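PDB 3UPV: heat shock protein STI1 from Saccharomyces cerevisiae, which serves as a co-chaperone adaptor that binds Hsp70 and Hsp90, its TPR2B domain here holding a C-terminal Hsp70 peptide. Local coordinates for residues Pro35-Leu48 / Asp60-Ala74. Sequence-based numbering, arbitrary orientation.
Sequences PEDARGYSNRAAAL and DCNKAIEKDPNFVRA
Helices 38-48 and 60-67 pack antiparallel, their short axes 7.6 Å apart at closest approach, with Ala38, Tyr41 and Ala45 set against Ala64, Asp60 and Cys61 in the middle of the chain. Small residues permit this closeness: CB of Ala38 rests 3.4 Å from Ala64 O, and CB of Ala45 meets Cys61 SG. Tyr41 enters as a knob among Asp60, Lys63, Ala64 and Lys67. With its CG anti to the carbonyl carbon (chi1 -60°), its ring lies under Lys63, whose CG forms a CH-pi contact 3.8 Å from the ring centroid, while Asp60 OD2 lies at the ring edge. Its hydroxyl donates to Pro35 O on an in-plane lone pair (OH to O 2.5 Å). These are helices A and B of a tetratricopeptide repeat, TPR 8, and Phe71 continues the packing toward the next repeat by setting CD2 against Ala38 CB. Two residues on, Arg73 forms a salt bridge to an acidic side chain of the bound peptide. Asp60 is in turn a knob among Tyr41, Arg44, Ala45 and Leu48, where Arg44 grips it side-on: NE to OD1 is 2.7 Å and NH2 to OD2 2.8 Å, the two groups nearly coplanar. A leucine in place of Arg44 would probably leave the buried Asp60 carboxylate without its countercharge. Where the loop before helix 38-48 meets the end of helix 60-67, Lys67 NZ forms a salt bridge to Glu36 OE1 (2.9 Å), the two side chains crossing at about a right angle.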
loop_
_atom_site.group_PDB
_atom_site.type_symbol
_atom_site.label_atom_id
_atom_site.label_comp_id
_atom_site.label_asym_id
_atom_site.label_seq_id
_atom_site.Cartn_x
_atom_site.Cartn_y
_atom_site.Cartn_z
ATOM N N PRO A 35 9.734 8.735 -10.252
ATOM C CA PRO A 35 8.794 9.432 -9.368
ATOM C C PRO A 35 7.333 9.313 -9.792
ATOM O O PRO A 35 6.461 9.585 -8.976
ATOM C CB PRO A 35 9.260 10.886 -9.388
ATOM C CG PRO A 35 10.272 10.965 -10.452
ATOM C CD PRO A 35 10.748 9.626 -10.850
ATOM N N GLU A 36 7.083 8.799 -11.005
ATOM C CA GLU A 36 5.737 8.576 -11.484
ATOM C C GLU A 36 5.241 7.152 -11.329
ATOM O O GLU A 36 4.073 6.827 -11.650
ATOM C CB GLU A 36 5.687 8.969 -12.966
ATOM C CG GLU A 36 5.872 10.514 -13.168
ATOM C CD GLU A 36 4.844 11.292 -12.360
ATOM O OE1 GLU A 36 5.223 11.997 -11.405
ATOM O OE2 GLU A 36 3.631 11.213 -12.651
ATOM N N ASP A 37 6.123 6.294 -10.813
ATOM C CA ASP A 37 5.844 4.894 -10.661
ATOM C C ASP A 37 5.146 4.757 -9.335
ATOM O O ASP A 37 5.789 4.852 -8.262
ATOM C CB ASP A 37 7.145 4.087 -10.764
ATOM C CG ASP A 37 6.922 2.574 -10.740
ATOM O OD1 ASP A 37 7.851 1.843 -11.155
ATOM O OD2 ASP A 37 5.829 2.107 -10.329
ATOM N N ALA A 38 3.828 4.544 -9.370
ATOM C CA ALA A 38 3.038 4.312 -8.125
ATOM C C ALA A 38 3.589 3.189 -7.206
ATOM O O ALA A 38 3.366 3.217 -6.008
ATOM C CB ALA A 38 1.556 3.984 -8.466
ATOM N N ARG A 39 4.242 2.177 -7.767
ATOM C CA ARG A 39 4.679 1.038 -6.963
ATOM C C ARG A 39 5.655 1.494 -5.891
ATOM O O ARG A 39 5.688 0.905 -4.802
ATOM C CB ARG A 39 5.353 -0.044 -7.802
ATOM C CG ARG A 39 4.422 -0.651 -8.841
ATOM C CD ARG A 39 5.134 -1.655 -9.736
ATOM N NE ARG A 39 6.196 -0.968 -10.483
ATOM C CZ ARG A 39 7.111 -1.582 -11.229
ATOM N NH1 ARG A 39 7.085 -2.925 -11.367
ATOM N NH2 ARG A 39 8.022 -0.855 -11.886
ATOM N N GLY A 40 6.498 2.472 -6.198
ATOM C CA GLY A 40 7.501 2.892 -5.198
ATOM C C GLY A 40 6.852 3.434 -3.925
ATOM O O GLY A 40 7.318 3.161 -2.785
ATOM N N TYR A 41 5.816 4.256 -4.110
ATOM C CA TYR A 41 5.068 4.831 -2.977
ATOM C C TYR A 41 4.359 3.742 -2.206
ATOM O O TYR A 41 4.505 3.686 -0.972
ATOM C CB TYR A 41 4.080 5.874 -3.508
ATOM C CG TYR A 41 4.780 6.983 -4.216
ATOM C CD1 TYR A 41 4.821 6.990 -5.616
ATOM C CD2 TYR A 41 5.471 7.967 -3.512
ATOM C CE1 TYR A 41 5.488 7.941 -6.317
ATOM C CE2 TYR A 41 6.114 9.035 -4.241
ATOM C CZ TYR A 41 6.153 8.974 -5.650
ATOM O OH TYR A 41 6.788 9.887 -6.476
ATOM N N SER A 42 3.612 2.891 -2.906
ATOM C CA SER A 42 2.894 1.812 -2.243
ATOM C C SER A 42 3.898 0.939 -1.502
ATOM O O SER A 42 3.635 0.515 -0.370
ATOM C CB SER A 42 2.079 0.992 -3.246
ATOM O OG SER A 42 1.588 -0.188 -2.613
ATOM N N ASN A 43 5.052 0.645 -2.150
ATOM C CA ASN A 43 6.031 -0.248 -1.559
ATOM C C ASN A 43 6.662 0.414 -0.332
ATOM O O ASN A 43 6.755 -0.210 0.743
ATOM C CB ASN A 43 7.125 -0.646 -2.563
ATOM C CG ASN A 43 6.648 -1.643 -3.645
ATOM O OD1 ASN A 43 5.595 -2.306 -3.564
ATOM N ND2 ASN A 43 7.490 -1.768 -4.664
ATOM N N ARG A 44 7.033 1.706 -0.433
ATOM C CA ARG A 44 7.565 2.320 0.761
ATOM C C ARG A 44 6.511 2.333 1.868
ATOM O O ARG A 44 6.863 2.063 3.046
ATOM C CB ARG A 44 7.980 3.764 0.438
ATOM C CG ARG A 44 8.760 4.367 1.574
ATOM C CD ARG A 44 9.484 5.710 1.260
ATOM N NE ARG A 44 8.568 6.759 0.889
ATOM C CZ ARG A 44 8.951 7.934 0.423
ATOM N NH1 ARG A 44 10.269 8.210 0.218
ATOM N NH2 ARG A 44 8.015 8.810 0.113
ATOM N N ALA A 45 5.226 2.615 1.524
ATOM C CA ALA A 45 4.158 2.523 2.537
ATOM C C ALA A 45 4.161 1.167 3.244
ATOM O O ALA A 45 3.882 1.053 4.458
ATOM C CB ALA A 45 2.795 2.765 1.930
ATOM N N ALA A 46 4.370 0.123 2.487
ATOM C CA ALA A 46 4.294 -1.234 3.092
ATOM C C ALA A 46 5.341 -1.350 4.174
ATOM O O ALA A 46 5.103 -1.955 5.256
ATOM C CB ALA A 46 4.487 -2.319 2.007
ATOM N N ALA A 47 6.523 -0.827 3.876
ATOM C CA ALA A 47 7.604 -0.919 4.845
ATOM C C ALA A 47 7.423 0.019 6.057
ATOM O O ALA A 47 7.708 -0.337 7.226
ATOM C CB ALA A 47 8.973 -0.711 4.140
ATOM N N LEU A 48 7.002 1.250 5.790
ATOM C CA LEU A 48 6.706 2.196 6.859
ATOM C C LEU A 48 5.582 1.612 7.777
ATOM O O LEU A 48 5.609 1.777 8.962
ATOM C CB LEU A 48 6.237 3.504 6.270
ATOM C CG LEU A 48 7.311 4.348 5.565
ATOM C CD1 LEU A 48 6.620 5.364 4.659
ATOM C CD2 LEU A 48 8.146 5.121 6.598
ATOM N N ASP A 60 2.008 8.024 1.650
ATOM C CA ASP A 60 2.546 7.348 0.447
ATOM C C ASP A 60 1.465 6.610 -0.330
ATOM O O ASP A 60 1.480 6.542 -1.564
ATOM C CB ASP A 60 3.657 6.351 0.854
ATOM C CG ASP A 60 5.048 7.019 0.944
ATOM O OD1 ASP A 60 5.956 6.326 1.478
ATOM O OD2 ASP A 60 5.278 8.146 0.425
ATOM N N CYS A 61 0.535 5.972 0.383
ATOM C CA CYS A 61 -0.558 5.349 -0.294
ATOM C C CYS A 61 -1.372 6.400 -1.074
ATOM O O CYS A 61 -1.768 6.117 -2.240
ATOM C CB CYS A 61 -1.503 4.688 0.702
ATOM S SG CYS A 61 -0.828 3.198 1.474
ATOM N N ASN A 62 -1.636 7.564 -0.467
ATOM C CA ASN A 62 -2.311 8.670 -1.183
ATOM C C ASN A 62 -1.562 9.104 -2.458
ATOM O O ASN A 62 -2.150 9.320 -3.538
ATOM C CB ASN A 62 -2.599 9.826 -0.219
ATOM C CG ASN A 62 -3.769 9.523 0.643
ATOM O OD1 ASN A 62 -3.785 9.835 1.840
ATOM N ND2 ASN A 62 -4.760 8.850 0.050
ATOM N N LYS A 63 -0.255 9.172 -2.363
ATOM C CA LYS A 63 0.573 9.522 -3.530
ATOM C C LYS A 63 0.504 8.399 -4.612
ATOM O O LYS A 63 0.443 8.702 -5.798
ATOM C CB LYS A 63 2.009 9.817 -3.066
ATOM C CG LYS A 63 2.903 10.636 -4.038
ATOM C CD LYS A 63 2.546 12.146 -4.062
ATOM C CE LYS A 63 3.218 12.963 -2.938
ATOM N NZ LYS A 63 3.147 14.505 -3.069
ATOM N N ALA A 64 0.550 7.130 -4.201
ATOM C CA ALA A 64 0.406 6.022 -5.129
ATOM C C ALA A 64 -0.915 6.107 -5.878
ATOM O O ALA A 64 -0.964 5.853 -7.088
ATOM C CB ALA A 64 0.479 4.665 -4.391
ATOM N N ILE A 65 -1.966 6.450 -5.136
ATOM C CA ILE A 65 -3.315 6.638 -5.694
ATOM C C ILE A 65 -3.309 7.752 -6.746
ATOM O O ILE A 65 -3.885 7.585 -7.849
ATOM C CB ILE A 65 -4.396 6.829 -4.576
ATOM C CG1 ILE A 65 -4.608 5.452 -3.869
ATOM C CG2 ILE A 65 -5.746 7.440 -5.197
ATOM C CD1 ILE A 65 -5.332 5.487 -2.508
ATOM N N GLU A 66 -2.574 8.831 -6.473
ATOM C CA GLU A 66 -2.468 9.891 -7.500
ATOM C C GLU A 66 -1.736 9.430 -8.761
ATOM O O GLU A 66 -2.081 9.843 -9.861
ATOM C CB GLU A 66 -1.753 11.126 -6.989
ATOM C CG GLU A 66 -2.242 11.816 -5.717
ATOM C CD GLU A 66 -1.323 12.993 -5.343
ATOM O OE1 GLU A 66 -0.512 13.400 -6.207
ATOM O OE2 GLU A 66 -1.385 13.526 -4.203
ATOM N N LYS A 67 -0.709 8.607 -8.599
ATOM C CA LYS A 67 0.114 8.209 -9.737
ATOM C C LYS A 67 -0.588 7.141 -10.589
ATOM O O LYS A 67 -0.472 7.163 -11.802
ATOM C CB LYS A 67 1.504 7.686 -9.251
ATOM C CG LYS A 67 2.392 8.687 -8.546
ATOM C CD LYS A 67 2.584 9.956 -9.279
ATOM C CE LYS A 67 3.367 10.898 -8.402
ATOM N NZ LYS A 67 3.540 12.229 -9.026
ATOM N N ASP A 68 -1.271 6.186 -9.953
ATOM C CA ASP A 68 -2.005 5.106 -10.674
ATOM C C ASP A 68 -3.354 4.834 -10.019
ATOM O O ASP A 68 -3.446 4.073 -9.049
ATOM C CB ASP A 68 -1.190 3.803 -10.740
ATOM C CG ASP A 68 -1.892 2.712 -11.589
ATOM O OD1 ASP A 68 -1.363 1.575 -11.617
ATOM O OD2 ASP A 68 -2.962 2.982 -12.208
ATOM N N PRO A 69 -4.430 5.392 -10.561
ATOM C CA PRO A 69 -5.706 5.126 -9.913
ATOM C C PRO A 69 -6.196 3.675 -10.033
ATOM O O PRO A 69 -7.111 3.302 -9.344
ATOM C CB PRO A 69 -6.648 6.079 -10.639
ATOM C CG PRO A 69 -5.972 6.444 -11.897
ATOM C CD PRO A 69 -4.531 6.480 -11.542
ATOM N N ASN A 70 -5.608 2.871 -10.918
ATOM C CA ASN A 70 -6.000 1.466 -11.021
ATOM C C ASN A 70 -5.189 0.512 -10.152
ATOM O O ASN A 70 -5.390 -0.711 -10.177
ATOM C CB ASN A 70 -6.038 1.085 -12.474
ATOM C CG ASN A 70 -6.959 2.013 -13.229
ATOM O OD1 ASN A 70 -8.077 2.268 -12.758
ATOM N ND2 ASN A 70 -6.487 2.586 -14.333
ATOM N N PHE A 71 -4.301 1.100 -9.361
ATOM C CA PHE A 71 -3.462 0.337 -8.463
ATOM C C PHE A 71 -4.269 -0.023 -7.193
ATOM O O PHE A 71 -4.216 0.686 -6.155
ATOM C CB PHE A 71 -2.247 1.217 -8.152
ATOM C CG PHE A 71 -1.122 0.527 -7.467
ATOM C CD1 PHE A 71 -0.994 -0.878 -7.454
ATOM C CD2 PHE A 71 -0.166 1.297 -6.839
ATOM C CE1 PHE A 71 0.085 -1.465 -6.774
ATOM C CE2 PHE A 71 0.915 0.718 -6.196
ATOM C CZ PHE A 71 1.037 -0.662 -6.159
ATOM N N VAL A 72 -4.996 -1.145 -7.278
ATOM C CA VAL A 72 -5.904 -1.557 -6.207
ATOM C C VAL A 72 -5.167 -1.709 -4.837
ATOM O O VAL A 72 -5.720 -1.440 -3.759
ATOM C CB VAL A 72 -6.548 -2.944 -6.617
ATOM C CG1 VAL A 72 -7.380 -3.537 -5.490
ATOM C CG2 VAL A 72 -7.324 -2.881 -7.953
ATOM N N ARG A 73 -3.925 -2.210 -4.887
ATOM C CA ARG A 73 -3.165 -2.513 -3.654
ATOM C C ARG A 73 -3.003 -1.284 -2.808
ATOM O O ARG A 73 -3.030 -1.351 -1.586
ATOM C CB ARG A 73 -1.794 -3.054 -3.994
ATOM C CG ARG A 73 -1.053 -3.475 -2.717
ATOM C CD ARG A 73 -0.824 -5.003 -2.815
ATOM N NE ARG A 73 0.283 -5.345 -3.682
ATOM C CZ ARG A 73 0.559 -6.578 -4.155
ATOM N NH1 ARG A 73 -0.224 -7.610 -3.889
ATOM N NH2 ARG A 73 1.632 -6.779 -4.918
ATOM N N ALA A 74 -2.820 -0.137 -3.460
ATOM C CA ALA A 74 -2.631 1.130 -2.721
ATOM C C ALA A 74 -3.873 1.450 -1.884
ATOM O O ALA A 74 -3.774 1.931 -0.767
ATOM C CB ALA A 74 -2.337 2.202 -3.654
HETATM O O HOH W 1 1.985 8.312 -12.755
#